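Local coordinates for protein alpha-galactosidase (Umbelopsis vinacea, PDB 3A5V) that probably removes terminal alpha-linked galactose from oligosaccharides as an alpha-galactosidase of glycoside hydrolase family 27, at residues A[351-363]-A[367-379]. Numbering follows the deposited sequence.
Sequences NVDSSRSIEVRDL and KSLGNFSNHITLD. With NAG (2-acetamido-2-deoxy-beta-D-glucopyranose), chain D.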
loop_
_atom_site.group_PDB
_atom_site.type_symbol
_atom_site.label_atom_id
_atom_site.label_comp_id
_atom_site.label_asym_id
_atom_site.label_seq_id
_atom_site.Cartn_x
_atom_site.Cartn_y
_atom_site.Cartn_z
ATOM N N ASN A 351 26.881 24.518 -13.487
ATOM C CA ASN A 351 27.480 24.739 -14.812
ATOM C C ASN A 351 26.515 25.359 -15.818
ATOM O O ASN A 351 26.255 24.799 -16.877
ATOM C CB ASN A 351 28.075 23.432 -15.335
ATOM C CG ASN A 351 28.976 22.766 -14.299
ATOM O OD1 ASN A 351 28.712 21.649 -13.856
ATOM N ND2 ASN A 351 29.996 23.483 -13.859
ATOM N N VAL A 352 25.969 26.509 -15.450
ATOM C CA VAL A 352 24.989 27.200 -16.276
ATOM C C VAL A 352 25.380 28.658 -16.297
ATOM O O VAL A 352 25.652 29.265 -15.253
ATOM C CB VAL A 352 23.526 27.040 -15.740
ATOM C CG1 VAL A 352 22.528 27.880 -16.595
ATOM C CG2 VAL A 352 23.114 25.543 -15.679
ATOM N N ASP A 353 25.438 29.207 -17.499
ATOM C CA ASP A 353 25.672 30.625 -17.671
ATOM C C ASP A 353 24.341 31.343 -17.883
ATOM O O ASP A 353 23.763 31.305 -18.990
ATOM C CB ASP A 353 26.622 30.843 -18.854
ATOM C CG ASP A 353 26.835 32.304 -19.165
ATOM O OD1 ASP A 353 26.484 33.153 -18.324
ATOM O OD2 ASP A 353 27.345 32.590 -20.270
ATOM N N SER A 354 23.861 32.014 -16.831
ATOM C CA SER A 354 22.560 32.692 -16.883
ATOM C C SER A 354 22.561 33.910 -17.797
ATOM O O SER A 354 21.501 34.348 -18.243
ATOM C CB SER A 354 22.038 33.061 -15.484
ATOM O OG SER A 354 23.055 33.619 -14.678
ATOM N N SER A 355 23.744 34.448 -18.107
ATOM C CA SER A 355 23.834 35.609 -19.017
ATOM C C SER A 355 23.875 35.223 -20.499
ATOM O O SER A 355 23.885 36.095 -21.358
ATOM C CB SER A 355 25.061 36.470 -18.697
ATOM O OG SER A 355 26.253 35.777 -19.033
ATOM N N ARG A 356 23.898 33.926 -20.799
ATOM C CA ARG A 356 24.008 33.449 -22.187
ATOM C C ARG A 356 22.800 33.884 -23.011
ATOM O O ARG A 356 21.652 33.612 -22.635
ATOM C CB ARG A 356 24.165 31.920 -22.219
ATOM C CG ARG A 356 24.330 31.297 -23.614
ATOM C CD ARG A 356 25.763 31.266 -24.098
ATOM N NE ARG A 356 26.709 30.764 -23.095
ATOM C CZ ARG A 356 27.208 29.530 -23.065
ATOM N NH1 ARG A 356 26.858 28.643 -23.983
ATOM N NH2 ARG A 356 28.071 29.183 -22.117
ATOM N N SER A 357 23.073 34.576 -24.116
ATOM C CA SER A 357 22.037 35.046 -25.046
ATOM C C SER A 357 21.668 33.922 -25.989
ATOM O O SER A 357 22.545 33.341 -26.642
ATOM C CB SER A 357 22.532 36.264 -25.857
ATOM O OG SER A 357 21.563 36.640 -26.822
ATOM N N ILE A 358 20.369 33.618 -26.059
ATOM C CA ILE A 358 19.869 32.454 -26.798
ATOM C C ILE A 358 18.569 32.830 -27.509
ATOM O O ILE A 358 17.709 33.505 -26.929
ATOM C CB ILE A 358 19.618 31.223 -25.849
ATOM C CG1 ILE A 358 20.904 30.807 -25.119
ATOM C CG2 ILE A 358 19.050 30.009 -26.618
ATOM C CD1 ILE A 358 20.656 29.847 -23.937
ATOM N N GLU A 359 18.442 32.400 -28.764
ATOM C CA GLU A 359 17.223 32.611 -29.530
ATOM C C GLU A 359 16.142 31.635 -29.077
ATOM O O GLU A 359 16.393 30.433 -28.938
ATOM C CB GLU A 359 17.451 32.418 -31.037
ATOM C CG GLU A 359 16.185 32.736 -31.840
ATOM C CD GLU A 359 16.244 32.368 -33.325
ATOM O OE1 GLU A 359 17.233 31.768 -33.783
ATOM O OE2 GLU A 359 15.252 32.674 -34.024
ATOM N N VAL A 360 14.938 32.164 -28.881
ATOM C CA VAL A 360 13.798 31.358 -28.445
ATOM C C VAL A 360 12.719 31.430 -29.515
ATOM O O VAL A 360 12.351 32.525 -29.965
ATOM C CB VAL A 360 13.219 31.874 -27.103
ATOM C CG1 VAL A 360 12.016 30.999 -26.659
ATOM C CG2 VAL A 360 14.314 31.894 -26.019
ATOM N N ARG A 361 12.222 30.265 -29.916
ATOM C CA ARG A 361 11.167 30.174 -30.932
ATOM C C ARG A 361 9.870 29.674 -30.290
ATOM O O ARG A 361 9.894 28.773 -29.443
ATOM C CB ARG A 361 11.604 29.207 -32.031
ATOM C CG ARG A 361 10.590 29.004 -33.149
ATOM C CD ARG A 361 11.176 28.115 -34.248
ATOM N NE ARG A 361 10.271 27.982 -35.399
ATOM C CZ ARG A 361 10.173 28.867 -36.392
ATOM N NH1 ARG A 361 10.899 29.989 -36.374
ATOM N NH2 ARG A 361 9.321 28.646 -37.394
ATOM N N ASP A 362 8.750 30.258 -30.703
ATOM C CA ASP A 362 7.434 29.807 -30.261
ATOM C C ASP A 362 6.956 28.802 -31.302
ATOM O O ASP A 362 6.718 29.170 -32.464
ATOM C CB ASP A 362 6.471 30.994 -30.132
ATOM C CG ASP A 362 5.106 30.605 -29.557
ATOM O OD1 ASP A 362 4.551 29.534 -29.929
ATOM O OD2 ASP A 362 4.575 31.387 -28.735
ATOM N N LEU A 363 6.826 27.539 -30.884
ATOM C CA LEU A 363 6.540 26.437 -31.815
ATOM C C LEU A 363 5.101 26.381 -32.322
ATOM O O LEU A 363 4.846 25.911 -33.446
ATOM C CB LEU A 363 6.942 25.088 -31.202
ATOM C CG LEU A 363 8.430 24.929 -30.857
ATOM C CD1 LEU A 363 8.699 23.467 -30.549
ATOM C CD2 LEU A 363 9.366 25.424 -32.002
ATOM N N LYS A 367 7.232 31.075 -34.924
ATOM C CA LYS A 367 7.990 32.302 -35.123
ATOM C C LYS A 367 9.060 32.459 -34.055
ATOM O O LYS A 367 8.889 32.014 -32.909
ATOM C CB LYS A 367 7.072 33.525 -35.138
ATOM C CG LYS A 367 6.423 33.825 -33.815
ATOM C CD LYS A 367 5.728 35.178 -33.818
ATOM C CE LYS A 367 5.028 35.413 -32.481
ATOM N NZ LYS A 367 4.096 36.571 -32.565
ATOM N N SER A 368 10.160 33.092 -34.447
ATOM C CA SER A 368 11.200 33.472 -33.513
ATOM C C SER A 368 10.693 34.573 -32.593
ATOM O O SER A 368 10.052 35.526 -33.050
ATOM C CB SER A 368 12.432 33.985 -34.254
ATOM O OG SER A 368 13.448 34.318 -33.316
ATOM N N LEU A 369 10.981 34.437 -31.300
ATOM C CA LEU A 369 10.702 35.509 -30.354
ATOM C C LEU A 369 11.913 36.413 -30.167
ATOM O O LEU A 369 11.838 37.381 -29.419
ATOM C CB LEU A 369 10.224 34.961 -28.996
ATOM C CG LEU A 369 8.950 34.098 -29.002
ATOM C CD1 LEU A 369 8.645 33.609 -27.574
ATOM C CD2 LEU A 369 7.737 34.847 -29.628
ATOM N N GLY A 370 13.010 36.101 -30.853
ATOM C CA GLY A 370 14.258 36.846 -30.699
ATOM C C GLY A 370 15.164 36.201 -29.663
ATOM O O GLY A 370 14.913 35.072 -29.229
ATOM N N ASN A 371 16.217 36.915 -29.280
ATOM C CA ASN A 371 17.179 36.434 -28.295
ATOM C C ASN A 371 16.843 36.945 -26.901
ATOM O O ASN A 371 16.333 38.061 -26.749
ATOM C CB ASN A 371 18.596 36.889 -28.663
ATOM C CG ASN A 371 19.288 35.948 -29.644
ATOM O OD1 ASN A 371 18.697 35.532 -30.643
ATOM N ND2 ASN A 371 20.561 35.622 -29.351
ATOM N N PHE A 372 17.155 36.127 -25.895
ATOM C CA PHE A 372 16.920 36.436 -24.487
ATOM C C PHE A 372 18.143 35.986 -23.684
ATOM O O PHE A 372 18.854 35.070 -24.110
ATOM C CB PHE A 372 15.693 35.651 -23.977
ATOM C CG PHE A 372 14.394 36.056 -24.618
ATOM C CD1 PHE A 372 14.043 35.581 -25.883
ATOM C CD2 PHE A 372 13.522 36.923 -23.956
ATOM C CE1 PHE A 372 12.839 35.961 -26.486
ATOM C CE2 PHE A 372 12.311 37.313 -24.552
ATOM C CZ PHE A 372 11.973 36.827 -25.820
ATOM N N SER A 373 18.379 36.624 -22.536
ATOM C CA SER A 373 19.315 36.118 -21.526
ATOM C C SER A 373 18.607 36.094 -20.182
ATOM O O SER A 373 17.622 36.817 -19.993
ATOM C CB SER A 373 20.607 36.945 -21.463
ATOM O OG SER A 373 20.342 38.253 -21.031
ATOM N N ASN A 374 19.112 35.250 -19.277
ATOM C CA ASN A 374 18.708 35.198 -17.862
ATOM C C ASN A 374 17.342 34.570 -17.565
ATOM O O ASN A 374 17.242 33.688 -16.712
ATOM C CB ASN A 374 18.780 36.593 -17.218
ATOM C CG ASN A 374 20.211 37.071 -17.011
ATOM O OD1 ASN A 374 20.725 37.829 -17.818
ATOM N ND2 ASN A 374 20.858 36.614 -15.938
ATOM N N HIS A 375 16.302 35.053 -18.252
ATOM C CA HIS A 375 14.926 34.606 -18.001
ATOM C C HIS A 375 14.064 35.031 -19.183
ATOM O O HIS A 375 14.451 35.912 -19.961
ATOM C CB HIS A 375 14.358 35.252 -16.725
ATOM C CG HIS A 375 14.275 36.747 -16.805
ATOM N ND1 HIS A 375 15.148 37.574 -16.137
ATOM C CD2 HIS A 375 13.447 37.561 -17.505
ATOM C CE1 HIS A 375 14.860 38.834 -16.412
ATOM N NE2 HIS A 375 13.837 38.852 -17.248
ATOM N N ILE A 376 12.891 34.420 -19.297
ATOM C CA ILE A 376 11.902 34.870 -20.266
ATOM C C ILE A 376 10.532 34.965 -19.574
ATOM O O ILE A 376 10.151 34.068 -18.820
ATOM C CB ILE A 376 11.843 33.910 -21.494
ATOM C CG1 ILE A 376 10.890 34.467 -22.578
ATOM C CG2 ILE A 376 11.493 32.469 -21.045
ATOM C CD1 ILE A 376 10.992 33.752 -23.937
ATOM N N THR A 377 9.801 36.049 -19.831
ATOM C CA THR A 377 8.469 36.228 -19.262
ATOM C C THR A 377 7.453 36.322 -20.398
ATOM O O THR A 377 7.610 37.143 -21.311
ATOM C CB THR A 377 8.400 37.502 -18.344
ATOM O OG1 THR A 377 9.321 37.359 -17.249
ATOM C CG2 THR A 377 6.981 37.707 -17.767
ATOM N N LEU A 378 6.414 35.495 -20.346
ATOM C CA LEU A 378 5.406 35.455 -21.421
ATOM C C LEU A 378 3.990 35.356 -20.878
ATOM O O LEU A 378 3.769 34.788 -19.801
ATOM C CB LEU A 378 5.646 34.250 -22.343
ATOM C CG LEU A 378 6.933 34.183 -23.164
ATOM C CD1 LEU A 378 6.975 32.859 -23.901
ATOM C CD2 LEU A 378 7.026 35.346 -24.154
ATOM N N ASP A 379 3.040 35.877 -21.657
ATOM C CA ASP A 379 1.606 35.677 -21.403
ATOM C C ASP A 379 1.212 34.227 -21.682
ATOM O O ASP A 379 1.482 33.704 -22.760
ATOM C CB ASP A 379 0.780 36.569 -22.323
ATOM C CG ASP A 379 0.901 38.038 -21.977
ATOM O OD1 ASP A 379 0.686 38.393 -20.808
ATOM O OD2 ASP A 379 1.182 38.835 -22.891
HETATM C C1 NAG D . 21.264 34.780 -30.294
HETATM C C2 NAG D . 22.716 35.286 -30.212
HETATM C C3 NAG D . 23.654 34.400 -31.037
HETATM C C4 NAG D . 23.491 32.930 -30.643
HETATM C C5 NAG D . 22.002 32.537 -30.645
HETATM C C6 NAG D . 21.811 31.102 -30.145
HETATM C C7 NAG D . 23.398 37.604 -29.888
HETATM C C8 NAG D . 23.259 39.032 -30.346
HETATM N N2 NAG D . 22.817 36.673 -30.644
HETATM O O3 NAG D . 24.995 34.795 -30.845
HETATM O O4 NAG D . 24.161 32.108 -31.581
HETATM O O5 NAG D . 21.251 33.429 -29.856
HETATM O O6 NAG D . 20.471 30.702 -30.297
HETATM O O7 NAG D . 24.048 37.338 -28.866
#
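An antiparallel beta hairpin of the C-terminal beta sandwich pairs strand 358-362 with strand 367-372 and carries an N-glycan. Ile358-Phe372 and Asp362-Lys367 are hydrogen-bonded pairs. Between them a beta bulge places Leu369 and Gly370 opposite Val360. Val360 still bonds both ways, from N to Gly370 O (2.9 Å) and from O to Leu369 N (2.7 Å).

Asn371 and Glu359 share one face with Ser368 and Arg361. Asn371 ND2 is linked covalently to NAG C1. Its remaining N-H points almost straight at Ser357 OG (2.9 Å), in the amide plane, which helps fix the rotation of the amide. Glu359 N donates to NAG O6 (3.1 Å). With CG anti to the backbone N (chi1 -176°) and the chain extended, Glu359 reaches Ser368. Its OE2 accepts a hydrogen bond from Ser368 OG (2.5 Å) through the anti lone pair. Ser368 OG also accepts from Gly370 N (3.1 Å), an ST turn at the bulge. Losing this carboxylate to an alanine at Glu359 would probably leave the Ser368 hydroxyl proton without its acceptor, though Gly370 N could still hold the oxygen. Arg361 lays one guanidinium face over Lys367 N, while its NE pairs with Glu289.

On the other side, Val360 CG2 meets Phe372 CD1 (3.7 Å), the side chains crossing at about a right angle. Val360 CG1 and Ile376 CD1 meet tip to tip (4.0 Å), and Ile376 CD1 also sits over the Phe372 ring.

Asp362 is salt-bridged to Arg386. Strand 384-390 flanks strand 358-362 and packs Leu388 and Phe390 on Val360. Trp341 of helix 341-344 touches Ile358 and Phe372.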